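Local coordinates for DUF4595 domain-containing protein (Bacteroides vulgatus, PDB 3TZG) that is of unknown function but folds as a porin-like antiparallel beta barrel with a single short helix packed against its strands, at residues I49-M54 with V66-G71; A93-V98 with G180-F185; Y157-N162 with R197-N202; H218-L223 with R230-Y235. One frame throughout, in Å; residues are numbered along the deposited sequence.

Interaction 1: I49-M54 with V66-G71; sequences ITIGQM and VTFQIG
A beta hairpin sets Ile49-Ile51 against Val66-Phe68, with Ile49 opposite Phe68 and Ile51 opposite Val66 as hydrogen-bonded pairs. Phe68 N gives a nearly straight bond to Ile49 O (2.8 Å), and Ile49 N returns one to Phe68 O at 3.2 Å. Two residues on, Ile51 N reaches Val66 O over 2.9 Å. Between these rungs lies the non-hydrogen-bonded pair Thr50 and Thr67, whose OG1 atoms form a weak hydrogen bond at 3.4 Å; beta-branched residues with a hydroxyl suit this extended, partly exposed side. The alternation is that of a barrel wall: the other side carries Ile49, Ile51, Val66 and Phe68, and its residues meet helix 181-188 and the loop residues Leu189 and Leu191. Here the apolar chains pack together. Ile51 CB rests on Val66 CG1 (3.7 Å), while Ile51 CD1 comes to the edge of the Phe68 ring, 3.9 Å from CE2. Val66 CG2 lies over one face of that ring, toward its rim. Near the far end, Ile70 bends at its second torsion (chi2 -55°), and its CD1 lies 3.7 Å from CD1 of Ile49.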
loop_
_atom_site.group_PDB
_atom_site.type_symbol
_atom_site.label_atom_id
_atom_site.label_comp_id
_atom_site.label_asym_id
_atom_site.label_seq_id
_atom_site.Cartn_x
_atom_site.Cartn_y
_atom_site.Cartn_z
ATOM N N ILE A 49 -10.397 12.527 -4.769
ATOM C CA ILE A 49 -9.655 12.453 -3.519
ATOM C C ILE A 49 -8.244 12.860 -3.865
ATOM O O ILE A 49 -7.660 12.284 -4.781
ATOM C CB ILE A 49 -9.737 11.067 -2.814
ATOM C CG1 ILE A 49 -11.203 10.619 -2.595
ATOM C CG2 ILE A 49 -8.943 11.082 -1.480
ATOM C CD1 ILE A 49 -11.364 9.235 -2.100
ATOM N N THR A 50 -7.719 13.898 -3.208
ATOM C CA THR A 50 -6.365 14.371 -3.483
ATOM C C THR A 50 -5.577 14.263 -2.229
ATOM O O THR A 50 -6.000 14.803 -1.201
ATOM C CB THR A 50 -6.345 15.804 -4.058
ATOM O OG1 THR A 50 -7.125 15.852 -5.257
ATOM C CG2 THR A 50 -4.924 16.299 -4.365
ATOM N N ILE A 51 -4.436 13.564 -2.307
ATOM C CA ILE A 51 -3.517 13.382 -1.186
ATOM C C ILE A 51 -2.242 14.221 -1.464
ATOM O O ILE A 51 -1.635 14.037 -2.511
ATOM C CB ILE A 51 -3.241 11.874 -0.962
ATOM C CG1 ILE A 51 -4.532 11.175 -0.429
ATOM C CG2 ILE A 51 -2.076 11.684 0.005
ATOM C CD1 ILE A 51 -4.594 9.642 -0.473
ATOM N N GLY A 52 -1.902 15.157 -0.560
ATOM C CA GLY A 52 -0.756 16.072 -0.668
ATOM C C GLY A 52 0.644 15.450 -0.682
ATOM O O GLY A 52 0.816 14.288 -1.091
ATOM N N GLN A 53 1.673 16.230 -0.217
ATOM C CA GLN A 53 3.111 15.857 -0.188
ATOM C C GLN A 53 3.442 14.721 0.835
ATOM O O GLN A 53 2.939 14.739 1.961
ATOM C CB GLN A 53 3.971 17.105 0.150
ATOM C CG GLN A 53 5.507 16.913 0.173
ATOM C CD GLN A 53 6.175 16.795 -1.184
ATOM O OE1 GLN A 53 5.917 17.575 -2.112
ATOM N NE2 GLN A 53 7.141 15.889 -1.296
HETATM N N MSE A 54 4.336 13.769 0.430
HETATM C CA MSE A 54 4.880 12.657 1.242
HETATM C C MSE A 54 6.408 12.522 0.968
HETATM O O MSE A 54 6.870 13.014 -0.062
HETATM C CB MSE A 54 4.136 11.328 0.966
HETATM C CG MSE A 54 4.619 10.138 1.821
HETATM SE SE MSE A 54 3.997 10.028 3.706
HETATM C CE MSE A 54 5.191 11.345 4.636
ATOM N N VAL A 66 -1.103 12.785 -5.278
ATOM C CA VAL A 66 -1.887 11.818 -6.038
ATOM C C VAL A 66 -3.361 12.292 -6.035
ATOM O O VAL A 66 -3.871 12.732 -5.008
ATOM C CB VAL A 66 -1.728 10.337 -5.553
ATOM C CG1 VAL A 66 -2.023 10.172 -4.061
ATOM C CG2 VAL A 66 -2.573 9.375 -6.389
ATOM N N THR A 67 -4.019 12.228 -7.193
ATOM C CA THR A 67 -5.433 12.543 -7.291
ATOM C C THR A 67 -6.098 11.270 -7.793
ATOM O O THR A 67 -5.658 10.708 -8.791
ATOM C CB THR A 67 -5.688 13.793 -8.155
ATOM O OG1 THR A 67 -4.912 14.883 -7.645
ATOM C CG2 THR A 67 -7.177 14.183 -8.213
ATOM N N PHE A 68 -7.090 10.771 -7.053
ATOM C CA PHE A 68 -7.866 9.581 -7.412
ATOM C C PHE A 68 -9.204 9.971 -7.968
ATOM O O PHE A 68 -9.874 10.840 -7.395
ATOM C CB PHE A 68 -8.086 8.655 -6.209
ATOM C CG PHE A 68 -6.864 8.023 -5.611
ATOM C CD1 PHE A 68 -6.421 6.784 -6.049
ATOM C CD2 PHE A 68 -6.206 8.623 -4.544
ATOM C CE1 PHE A 68 -5.305 6.180 -5.473
ATOM C CE2 PHE A 68 -5.099 8.013 -3.957
ATOM C CZ PHE A 68 -4.646 6.802 -4.441
ATOM N N GLN A 69 -9.620 9.311 -9.046
ATOM C CA GLN A 69 -10.929 9.526 -9.644
ATOM C C GLN A 69 -11.827 8.402 -9.180
ATOM O O GLN A 69 -11.522 7.224 -9.420
ATOM C CB GLN A 69 -10.839 9.612 -11.176
ATOM C CG GLN A 69 -11.942 10.442 -11.813
ATOM C CD GLN A 69 -11.796 11.909 -11.477
ATOM O OE1 GLN A 69 -10.670 12.456 -11.380
ATOM N NE2 GLN A 69 -12.937 12.578 -11.324
ATOM N N ILE A 70 -12.895 8.773 -8.451
ATOM C CA ILE A 70 -13.859 7.850 -7.841
ATOM C C ILE A 70 -15.084 7.751 -8.740
ATOM O O ILE A 70 -15.643 8.770 -9.152
ATOM C CB ILE A 70 -14.233 8.295 -6.385
ATOM C CG1 ILE A 70 -12.990 8.665 -5.523
ATOM C CG2 ILE A 70 -15.158 7.300 -5.688
ATOM C CD1 ILE A 70 -11.852 7.608 -5.390
ATOM N N GLY A 71 -15.449 6.522 -9.064
ATOM C CA GLY A 71 -16.595 6.226 -9.911
ATOM C C GLY A 71 -17.309 4.997 -9.391
ATOM O O GLY A 71 -16.668 3.962 -9.152
#

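Interaction 2: A93-V98 with G180-F185; sequences ADKQTV and GVDSFF
The ionic part of this strand-to-helix contact is a salt bridge between Lys95 and Asp182. Lys95 NZ lies 2.8 Å from Asp182 OD1, on the syn lone pair of that oxygen, and makes a weaker bond of 2.9 Å to Asp182 OD2, so the ammonium straddles the carboxylate. The axes of strand 93-98 and helix 181-185 are 11.5 Å apart, a gap that a long, flexible base can span: Lys95 is fully extended, with CG anti to the backbone N (chi1 -172°). The two side chains approach from opposite directions. Asp182 stands in the first turn of the helix, where a negative charge probably also suits the helix dipole.

Van der Waals contact comes from the end of the lysine chain, whose CE lies 3.3 Å from Asp182 OD2. Replacing Lys95 by a methionine would probably leave the buried carboxylate of Asp182 without its counter-charge.

Among hydrogen bonds nearby, Thr97 OG1 pairs with Ser110, and Ser183 OG with the carbonyl of Asp179.

Backbone shape explains Gly180, the N-cap: at its positive phi (88°) a side chain would jam against the preceding carbonyl O, with Lys95 NZ and Asp182 OD1 as further obstacles.

Strands 74-85 and 105-114 flank strand 90-102, and Tyr112 of the latter flank adds a weak bond to Lys95 NZ. Across the gap Asp182 also leans on Val66 of strand 63-71, placing the helix against several neighbouring strands.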
loop_
_atom_site.group_PDB
_atom_site.type_symbol
_atom_site.label_atom_id
_atom_site.label_comp_id
_atom_site.label_asym_id
_atom_site.label_seq_id
_atom_site.Cartn_x
_atom_site.Cartn_y
_atom_site.Cartn_z
ATOM N N ALA A 93 8.972 12.215 -11.982
ATOM C CA ALA A 93 8.110 11.476 -12.870
ATOM C C ALA A 93 6.627 11.781 -12.672
ATOM O O ALA A 93 6.216 12.285 -11.636
ATOM C CB ALA A 93 8.346 9.986 -12.657
ATOM N N ASP A 94 5.838 11.485 -13.721
ATOM C CA ASP A 94 4.392 11.530 -13.736
ATOM C C ASP A 94 3.894 10.107 -13.875
ATOM O O ASP A 94 4.322 9.382 -14.781
ATOM C CB ASP A 94 3.823 12.463 -14.812
ATOM C CG ASP A 94 3.320 13.759 -14.186
ATOM O OD1 ASP A 94 2.383 13.693 -13.320
ATOM O OD2 ASP A 94 3.863 14.831 -14.529
ATOM N N LYS A 95 3.044 9.686 -12.907
ATOM C CA LYS A 95 2.473 8.348 -12.849
ATOM C C LYS A 95 0.990 8.372 -13.217
ATOM O O LYS A 95 0.206 9.113 -12.624
ATOM C CB LYS A 95 2.668 7.748 -11.455
ATOM C CG LYS A 95 2.281 6.281 -11.357
ATOM C CD LYS A 95 2.359 5.834 -9.913
ATOM C CE LYS A 95 1.994 4.403 -9.695
ATOM N NZ LYS A 95 2.220 3.978 -8.299
ATOM N N GLN A 96 0.624 7.562 -14.207
ATOM C CA GLN A 96 -0.751 7.384 -14.657
ATOM C C GLN A 96 -1.209 5.960 -14.360
ATOM O O GLN A 96 -0.640 4.994 -14.879
ATOM C CB GLN A 96 -0.888 7.701 -16.135
ATOM C CG GLN A 96 -0.999 9.153 -16.423
ATOM C CD GLN A 96 -1.016 9.464 -17.895
ATOM O OE1 GLN A 96 -0.784 8.616 -18.755
ATOM N NE2 GLN A 96 -1.278 10.705 -18.218
ATOM N N THR A 97 -2.230 5.830 -13.533
ATOM C CA THR A 97 -2.694 4.513 -13.130
ATOM C C THR A 97 -4.190 4.342 -13.389
ATOM O O THR A 97 -4.957 5.311 -13.289
ATOM C CB THR A 97 -2.374 4.314 -11.635
ATOM O OG1 THR A 97 -0.959 4.356 -11.494
ATOM C CG2 THR A 97 -2.878 2.989 -11.099
ATOM N N VAL A 98 -4.583 3.087 -13.695
ATOM C CA VAL A 98 -5.962 2.656 -13.880
ATOM C C VAL A 98 -6.191 1.412 -13.005
ATOM O O VAL A 98 -5.314 0.554 -12.873
ATOM C CB VAL A 98 -6.370 2.423 -15.360
ATOM C CG1 VAL A 98 -6.466 3.747 -16.103
ATOM C CG2 VAL A 98 -5.432 1.441 -16.079
ATOM N N GLY A 180 4.473 1.973 -5.024
ATOM C CA GLY A 180 4.346 3.386 -4.682
ATOM C C GLY A 180 3.430 3.753 -3.535
ATOM O O GLY A 180 2.491 3.016 -3.213
ATOM N N VAL A 181 3.679 4.944 -2.955
ATOM C CA VAL A 181 2.975 5.502 -1.792
ATOM C C VAL A 181 1.476 5.773 -2.168
ATOM O O VAL A 181 0.589 5.685 -1.296
ATOM C CB VAL A 181 3.713 6.759 -1.245
ATOM C CG1 VAL A 181 2.906 7.504 -0.192
ATOM C CG2 VAL A 181 5.053 6.352 -0.644
ATOM N N ASP A 182 1.190 6.005 -3.463
ATOM C CA ASP A 182 -0.185 6.189 -3.910
ATOM C C ASP A 182 -0.957 4.865 -3.756
ATOM O O ASP A 182 -2.109 4.881 -3.319
ATOM C CB ASP A 182 -0.247 6.720 -5.351
ATOM C CG ASP A 182 0.520 5.926 -6.371
ATOM O OD1 ASP A 182 1.758 5.771 -6.194
ATOM O OD2 ASP A 182 -0.094 5.527 -7.395
ATOM N N SER A 183 -0.302 3.718 -4.035
ATOM C CA SER A 183 -0.933 2.412 -3.864
ATOM C C SER A 183 -1.117 2.116 -2.369
ATOM O O SER A 183 -2.137 1.525 -1.983
ATOM C CB SER A 183 -0.126 1.318 -4.550
ATOM O OG SER A 183 -0.351 1.258 -5.957
ATOM N N PHE A 184 -0.156 2.580 -1.517
ATOM C CA PHE A 184 -0.269 2.434 -0.074
ATOM C C PHE A 184 -1.599 3.042 0.386
ATOM O O PHE A 184 -2.416 2.335 0.984
ATOM C CB PHE A 184 0.923 3.084 0.641
ATOM C CG PHE A 184 0.712 3.261 2.123
ATOM C CD1 PHE A 184 0.879 2.195 2.995
ATOM C CD2 PHE A 184 0.312 4.491 2.647
ATOM C CE1 PHE A 184 0.679 2.362 4.362
ATOM C CE2 PHE A 184 0.106 4.653 4.022
ATOM C CZ PHE A 184 0.305 3.593 4.867
ATOM N N PHE A 185 -1.840 4.335 0.041
ATOM C CA PHE A 185 -3.057 5.053 0.391
ATOM C C PHE A 185 -4.302 4.424 -0.263
ATOM O O PHE A 185 -5.348 4.326 0.397
ATOM C CB PHE A 185 -2.937 6.525 0.014
ATOM C CG PHE A 185 -2.069 7.266 0.995
ATOM C CD1 PHE A 185 -2.412 7.335 2.346
ATOM C CD2 PHE A 185 -0.889 7.880 0.583
ATOM C CE1 PHE A 185 -1.581 7.994 3.259
ATOM C CE2 PHE A 185 -0.066 8.542 1.502
ATOM C CZ PHE A 185 -0.419 8.591 2.829
#

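Interaction 3: Y157-N162 with R197-N202; sequences YNYDNN and RTALPN
Asn202 and Pro201 are the bumps of this contact, and the strand end and the turn that follows supply the hollows. The proline ring sits by both tyrosines: its CB is 3.8 Å from Tyr157 CD1, and its CD is 3.9 Å from Tyr159 CE1. A compact, rigid ring suits such a niche. Ala199 is small enough to let Tyr159 lie close, its CB 4.0 Å from Tyr159 CD1. The tyrosine hydroxyls are held elsewhere, that of Tyr157 by Asp177 N and that of Tyr159 by Leu136 O.

The amide of Asn202 plugs the second hollow, inside the bend where a type I turn runs from Tyr159 to Asn162. With chi1 at 47°, its CG sits between the backbone N and the carbonyl carbon. Asn161 lays its own amide over it, the planes 18° apart, while Asn161 N reaches Asn202 OD1 at 3.1 Å from above the carbonyl plane. Asn158 grips the same residue twice: Asn202 N bonds to Asn158 O (2.9 Å), and Asn202 ND2 to Asn158 OD1 (3.0 Å).

Asn158 OD1 also accepts Asp160 N at 3.0 Å, closing an Asx turn, and its two donors arrive from opposite faces of the amide. In the plane of that amide, Asn158 ND2 meets Asp160 OD2 (2.8 Å) from above the carboxylate. A leucine in place of Asn158 would probably leave Asp160 N and Asn202 ND2 without this shared acceptor and Asp160 OD2 without its amide donor. Neutral amides thus bridge the two segments, while the one charge, on Asp160, is answered locally by Asn158 ND2.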
loop_
_atom_site.group_PDB
_atom_site.type_symbol
_atom_site.label_atom_id
_atom_site.label_comp_id
_atom_site.label_asym_id
_atom_site.label_seq_id
_atom_site.Cartn_x
_atom_site.Cartn_y
_atom_site.Cartn_z
ATOM N N TYR A 157 0.167 -15.210 0.338
ATOM C CA TYR A 157 -0.174 -14.858 1.731
ATOM C C TYR A 157 -0.878 -15.984 2.440
ATOM O O TYR A 157 -1.836 -16.556 1.917
ATOM C CB TYR A 157 -1.072 -13.597 1.789
ATOM C CG TYR A 157 -0.394 -12.365 1.251
ATOM C CD1 TYR A 157 0.465 -11.616 2.048
ATOM C CD2 TYR A 157 -0.529 -12.002 -0.081
ATOM C CE1 TYR A 157 1.158 -10.522 1.538
ATOM C CE2 TYR A 157 0.156 -10.908 -0.604
ATOM C CZ TYR A 157 0.985 -10.157 0.212
ATOM O OH TYR A 157 1.650 -9.066 -0.302
ATOM N N ASN A 158 -0.451 -16.248 3.669
ATOM C CA ASN A 158 -1.029 -17.296 4.510
ATOM C C ASN A 158 -1.797 -16.662 5.704
ATOM O O ASN A 158 -1.284 -15.739 6.330
ATOM C CB ASN A 158 0.065 -18.238 4.992
ATOM C CG ASN A 158 -0.472 -19.373 5.805
ATOM O OD1 ASN A 158 -0.712 -19.248 7.019
ATOM N ND2 ASN A 158 -0.714 -20.494 5.147
ATOM N N TYR A 159 -3.008 -17.200 6.013
ATOM C CA TYR A 159 -3.930 -16.754 7.070
ATOM C C TYR A 159 -4.329 -17.911 8.027
ATOM O O TYR A 159 -5.403 -17.857 8.651
ATOM C CB TYR A 159 -5.196 -16.173 6.420
ATOM C CG TYR A 159 -4.928 -14.989 5.523
ATOM C CD1 TYR A 159 -4.905 -13.692 6.034
ATOM C CD2 TYR A 159 -4.741 -15.155 4.154
ATOM C CE1 TYR A 159 -4.655 -12.591 5.211
ATOM C CE2 TYR A 159 -4.474 -14.066 3.325
ATOM C CZ TYR A 159 -4.428 -12.789 3.859
ATOM O OH TYR A 159 -4.199 -11.733 3.034
ATOM N N ASP A 160 -3.486 -18.965 8.140
ATOM C CA ASP A 160 -3.818 -20.152 8.938
ATOM C C ASP A 160 -3.933 -19.829 10.422
ATOM O O ASP A 160 -4.695 -20.500 11.108
ATOM C CB ASP A 160 -2.788 -21.274 8.725
ATOM C CG ASP A 160 -2.750 -21.808 7.296
ATOM O OD1 ASP A 160 -3.753 -21.609 6.552
ATOM O OD2 ASP A 160 -1.722 -22.421 6.918
ATOM N N ASN A 161 -3.226 -18.802 10.911
ATOM C CA ASN A 161 -3.269 -18.401 12.323
ATOM C C ASN A 161 -4.574 -17.644 12.636
ATOM O O ASN A 161 -4.897 -17.474 13.806
ATOM C CB ASN A 161 -2.041 -17.549 12.708
ATOM C CG ASN A 161 -0.706 -18.279 12.745
ATOM O OD1 ASN A 161 -0.628 -19.502 12.573
ATOM N ND2 ASN A 161 0.386 -17.534 13.011
ATOM N N ASN A 162 -5.329 -17.231 11.590
ATOM C CA ASN A 162 -6.613 -16.515 11.638
ATOM C C ASN A 162 -6.542 -15.296 12.568
ATOM O O ASN A 162 -7.282 -15.184 13.549
ATOM C CB ASN A 162 -7.780 -17.432 12.047
ATOM C CG ASN A 162 -8.382 -18.192 10.888
ATOM O OD1 ASN A 162 -7.725 -19.002 10.210
ATOM N ND2 ASN A 162 -9.659 -17.940 10.639
ATOM N N ARG A 197 -11.778 -6.337 5.009
ATOM C CA ARG A 197 -10.890 -5.328 5.581
ATOM C C ARG A 197 -10.582 -5.704 7.088
ATOM O O ARG A 197 -10.259 -4.843 7.911
ATOM C CB ARG A 197 -11.636 -3.978 5.426
ATOM C CG ARG A 197 -10.796 -2.720 5.542
ATOM C CD ARG A 197 -11.581 -1.438 5.231
ATOM N NE ARG A 197 -12.775 -1.234 6.064
ATOM C CZ ARG A 197 -12.757 -0.834 7.336
ATOM N NH1 ARG A 197 -11.598 -0.655 7.971
ATOM N NH2 ARG A 197 -13.896 -0.648 7.998
ATOM N N THR A 198 -10.589 -7.018 7.388
ATOM C CA THR A 198 -10.494 -7.618 8.705
ATOM C C THR A 198 -9.298 -8.575 8.899
ATOM O O THR A 198 -8.799 -8.673 10.016
ATOM C CB THR A 198 -11.820 -8.386 8.875
ATOM O OG1 THR A 198 -12.712 -7.490 9.507
ATOM C CG2 THR A 198 -11.723 -9.677 9.679
ATOM N N ALA A 199 -8.918 -9.351 7.884
ATOM C CA ALA A 199 -7.861 -10.366 8.028
ATOM C C ALA A 199 -6.455 -9.782 7.910
ATOM O O ALA A 199 -6.267 -8.827 7.166
ATOM C CB ALA A 199 -8.039 -11.436 6.961
ATOM N N LEU A 200 -5.466 -10.395 8.601
ATOM C CA LEU A 200 -4.042 -10.041 8.523
ATOM C C LEU A 200 -3.203 -11.287 8.221
ATOM O O LEU A 200 -3.404 -12.304 8.895
ATOM C CB LEU A 200 -3.528 -9.365 9.797
ATOM C CG LEU A 200 -3.987 -7.929 10.047
ATOM C CD1 LEU A 200 -3.617 -7.458 11.464
ATOM C CD2 LEU A 200 -3.491 -7.008 8.956
ATOM N N PRO A 201 -2.278 -11.262 7.221
ATOM C CA PRO A 201 -1.493 -12.465 6.947
ATOM C C PRO A 201 -0.460 -12.737 8.040
ATOM O O PRO A 201 0.181 -11.805 8.531
ATOM C CB PRO A 201 -0.823 -12.141 5.606
ATOM C CG PRO A 201 -0.662 -10.661 5.625
ATOM C CD PRO A 201 -1.883 -10.149 6.327
ATOM N N ASN A 202 -0.311 -14.002 8.443
ATOM C CA ASN A 202 0.689 -14.372 9.450
ATOM C C ASN A 202 2.048 -14.635 8.795
ATOM O O ASN A 202 3.076 -14.392 9.417
ATOM C CB ASN A 202 0.248 -15.568 10.270
ATOM C CG ASN A 202 -0.290 -16.731 9.508
ATOM O OD1 ASN A 202 -1.479 -16.815 9.212
ATOM N ND2 ASN A 202 0.535 -17.715 9.324
#

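Interaction 4: H218-L223 with R230-Y235; sequences HANYRL and RIEVLY
The guanidinium groups of Arg222 and Arg230 lie flat on one another, centres 3.7 Å apart and planes at 14°, with Arg230 NH1 over the centre of the Arg222 group. They belong to neighbouring strands of a beta hairpin, in which Arg222 and Arg230 form a hydrogen-bonded pair; both chains bend at chi3, bringing the flat ends together. Delocalised, flat charges can stack like this, and the like charges are probably eased by Glu232: its OE2 is 3.2 Å from Arg230 NH1, well out of the guanidinium plane, so the attraction is of charges alone. Asn220, across from Glu232, offers ND2 to OE1 in a weak bond of 3.4 Å.

Beneath these side chains the backbone ladder runs through alternate pairs. Asn220 N bonds to Glu232 O at 2.7 Å, and Leu234 N to His218 O at 2.8 Å, close to straight (173°). The ring nitrogen ND1 of His218 is taken by Asp203.

Ala219, Tyr221, Ile231 and Val233 share the other side of the strands; the last three meet the loop residue Val175, and Ile231 also touches Tyr174. There Ile231 CG1 lies in the plane of the Tyr221 ring, at its edge, and Ile231 CG2 is 3.6 Å from Tyr221 CE1.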
loop_
_atom_site.group_PDB
_atom_site.type_symbol
_atom_site.label_atom_id
_atom_site.label_comp_id
_atom_site.label_asym_id
_atom_site.label_seq_id
_atom_site.Cartn_x
_atom_site.Cartn_y
_atom_site.Cartn_z
ATOM N N HIS A 218 7.805 -13.650 8.190
ATOM C CA HIS A 218 6.740 -13.830 9.133
ATOM C C HIS A 218 6.268 -12.461 9.610
ATOM O O HIS A 218 7.095 -11.583 9.894
ATOM C CB HIS A 218 7.213 -14.696 10.308
ATOM C CG HIS A 218 6.183 -14.875 11.397
ATOM N ND1 HIS A 218 5.101 -15.729 11.241
ATOM C CD2 HIS A 218 6.088 -14.274 12.601
ATOM C CE1 HIS A 218 4.407 -15.628 12.359
ATOM N NE2 HIS A 218 4.966 -14.771 13.205
ATOM N N ALA A 219 4.938 -12.267 9.685
ATOM C CA ALA A 219 4.348 -11.041 10.210
ATOM C C ALA A 219 3.941 -11.262 11.641
ATOM O O ALA A 219 3.331 -12.272 11.957
ATOM C CB ALA A 219 3.166 -10.625 9.373
ATOM N N ASN A 220 4.316 -10.365 12.512
ATOM C CA ASN A 220 4.020 -10.501 13.925
ATOM C C ASN A 220 3.200 -9.271 14.431
ATOM O O ASN A 220 3.612 -8.108 14.265
ATOM C CB ASN A 220 5.328 -10.675 14.714
ATOM C CG ASN A 220 5.078 -10.917 16.163
ATOM O OD1 ASN A 220 4.491 -11.938 16.543
ATOM N ND2 ASN A 220 5.403 -9.936 16.984
ATOM N N TYR A 221 2.031 -9.553 15.052
ATOM C CA TYR A 221 1.148 -8.503 15.509
ATOM C C TYR A 221 0.886 -8.576 16.995
ATOM O O TYR A 221 0.458 -9.630 17.471
ATOM C CB TYR A 221 -0.205 -8.590 14.774
ATOM C CG TYR A 221 -0.116 -8.773 13.285
ATOM C CD1 TYR A 221 0.008 -7.675 12.435
ATOM C CD2 TYR A 221 -0.190 -10.040 12.714
ATOM C CE1 TYR A 221 0.094 -7.836 11.054
ATOM C CE2 TYR A 221 -0.109 -10.215 11.335
ATOM C CZ TYR A 221 0.032 -9.107 10.508
ATOM O OH TYR A 221 0.123 -9.253 9.151
ATOM N N ARG A 222 1.066 -7.475 17.727
ATOM C CA ARG A 222 0.623 -7.445 19.123
ATOM C C ARG A 222 -0.636 -6.616 19.165
ATOM O O ARG A 222 -0.689 -5.521 18.581
ATOM C CB ARG A 222 1.658 -6.993 20.152
ATOM C CG ARG A 222 2.414 -5.728 19.885
ATOM C CD ARG A 222 3.535 -5.596 20.911
ATOM N NE ARG A 222 4.390 -6.791 20.977
ATOM C CZ ARG A 222 5.447 -6.904 21.780
ATOM N NH1 ARG A 222 5.808 -5.887 22.563
ATOM N NH2 ARG A 222 6.160 -8.032 21.800
ATOM N N LEU A 223 -1.690 -7.222 19.750
ATOM C CA LEU A 223 -3.049 -6.696 19.784
ATOM C C LEU A 223 -3.440 -6.227 21.167
ATOM O O LEU A 223 -3.257 -6.948 22.148
ATOM C CB LEU A 223 -4.036 -7.784 19.312
ATOM C CG LEU A 223 -3.839 -8.352 17.896
ATOM C CD1 LEU A 223 -4.390 -9.737 17.813
ATOM C CD2 LEU A 223 -4.481 -7.486 16.825
ATOM N N ARG A 230 1.012 -2.977 17.243
ATOM C CA ARG A 230 2.341 -3.151 16.660
ATOM C C ARG A 230 2.296 -4.172 15.517
ATOM O O ARG A 230 1.815 -5.296 15.699
ATOM C CB ARG A 230 3.405 -3.562 17.692
ATOM C CG ARG A 230 4.792 -3.524 17.079
ATOM C CD ARG A 230 5.755 -4.446 17.728
ATOM N NE ARG A 230 6.420 -3.853 18.879
ATOM C CZ ARG A 230 7.272 -4.520 19.660
ATOM N NH1 ARG A 230 7.523 -5.822 19.432
ATOM N NH2 ARG A 230 7.835 -3.919 20.705
ATOM N N ILE A 231 2.835 -3.774 14.356
ATOM C CA ILE A 231 2.966 -4.620 13.165
ATOM C C ILE A 231 4.451 -4.806 12.884
ATOM O O ILE A 231 5.168 -3.817 12.759
ATOM C CB ILE A 231 2.212 -4.058 11.931
ATOM C CG1 ILE A 231 0.706 -3.781 12.251
ATOM C CG2 ILE A 231 2.366 -5.021 10.749
ATOM C CD1 ILE A 231 -0.080 -3.136 11.153
ATOM N N GLU A 232 4.918 -6.062 12.832
ATOM C CA GLU A 232 6.329 -6.384 12.569
ATOM C C GLU A 232 6.476 -7.389 11.468
ATOM O O GLU A 232 5.648 -8.285 11.350
ATOM C CB GLU A 232 7.025 -6.939 13.810
ATOM C CG GLU A 232 7.479 -5.900 14.801
ATOM C CD GLU A 232 8.190 -6.478 16.006
ATOM O OE1 GLU A 232 7.887 -7.635 16.386
ATOM O OE2 GLU A 232 9.026 -5.754 16.597
ATOM N N VAL A 233 7.538 -7.269 10.677
ATOM C CA VAL A 233 7.818 -8.229 9.611
ATOM C C VAL A 233 9.259 -8.710 9.840
ATOM O O VAL A 233 10.200 -7.908 9.848
ATOM C CB VAL A 233 7.548 -7.661 8.187
ATOM C CG1 VAL A 233 7.951 -8.673 7.108
ATOM C CG2 VAL A 233 6.073 -7.263 8.031
ATOM N N LEU A 234 9.410 -10.001 10.122
ATOM C CA LEU A 234 10.711 -10.589 10.450
ATOM C C LEU A 234 11.187 -11.665 9.457
ATOM O O LEU A 234 10.392 -12.454 8.934
ATOM C CB LEU A 234 10.658 -11.244 11.835
ATOM C CG LEU A 234 10.339 -10.373 13.011
ATOM C CD1 LEU A 234 9.445 -11.102 13.935
ATOM C CD2 LEU A 234 11.608 -9.896 13.716
ATOM N N TYR A 235 12.515 -11.728 9.285
ATOM C CA TYR A 235 13.209 -12.738 8.519
ATOM C C TYR A 235 14.049 -13.589 9.466
ATOM O O TYR A 235 14.757 -13.044 10.310
ATOM C CB TYR A 235 14.074 -12.131 7.411
ATOM C CG TYR A 235 14.895 -13.186 6.692
ATOM C CD1 TYR A 235 14.339 -13.964 5.675
ATOM C CD2 TYR A 235 16.210 -13.449 7.067
ATOM C CE1 TYR A 235 15.086 -14.954 5.029
ATOM C CE2 TYR A 235 16.956 -14.448 6.445
ATOM C CZ TYR A 235 16.396 -15.197 5.423
ATOM O OH TYR A 235 17.174 -16.155 4.800
#

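In the fold
The four contacts form two clusters on opposite sides of the chain's centre. Interactions 1 and 2 have centres 9 Å apart and touch, since Ile51, Val66 and Phe68 of the hairpin pack on helix 181-188; interactions 3 and 4 have centres 12 Å apart and meet where strands 199-208 and 213-224 lie side by side, Pro201 O facing Tyr221 OH. Between clusters the centres stand about 26 to 29 Å apart. Along the chain interaction 1 closes first and interaction 4 comes last, while interactions 2 and 3 alternate their segments. Hairpin follows hairpin round the porin-like barrel, and the lone helix bridges back to early strands before the chain re-enters the wall.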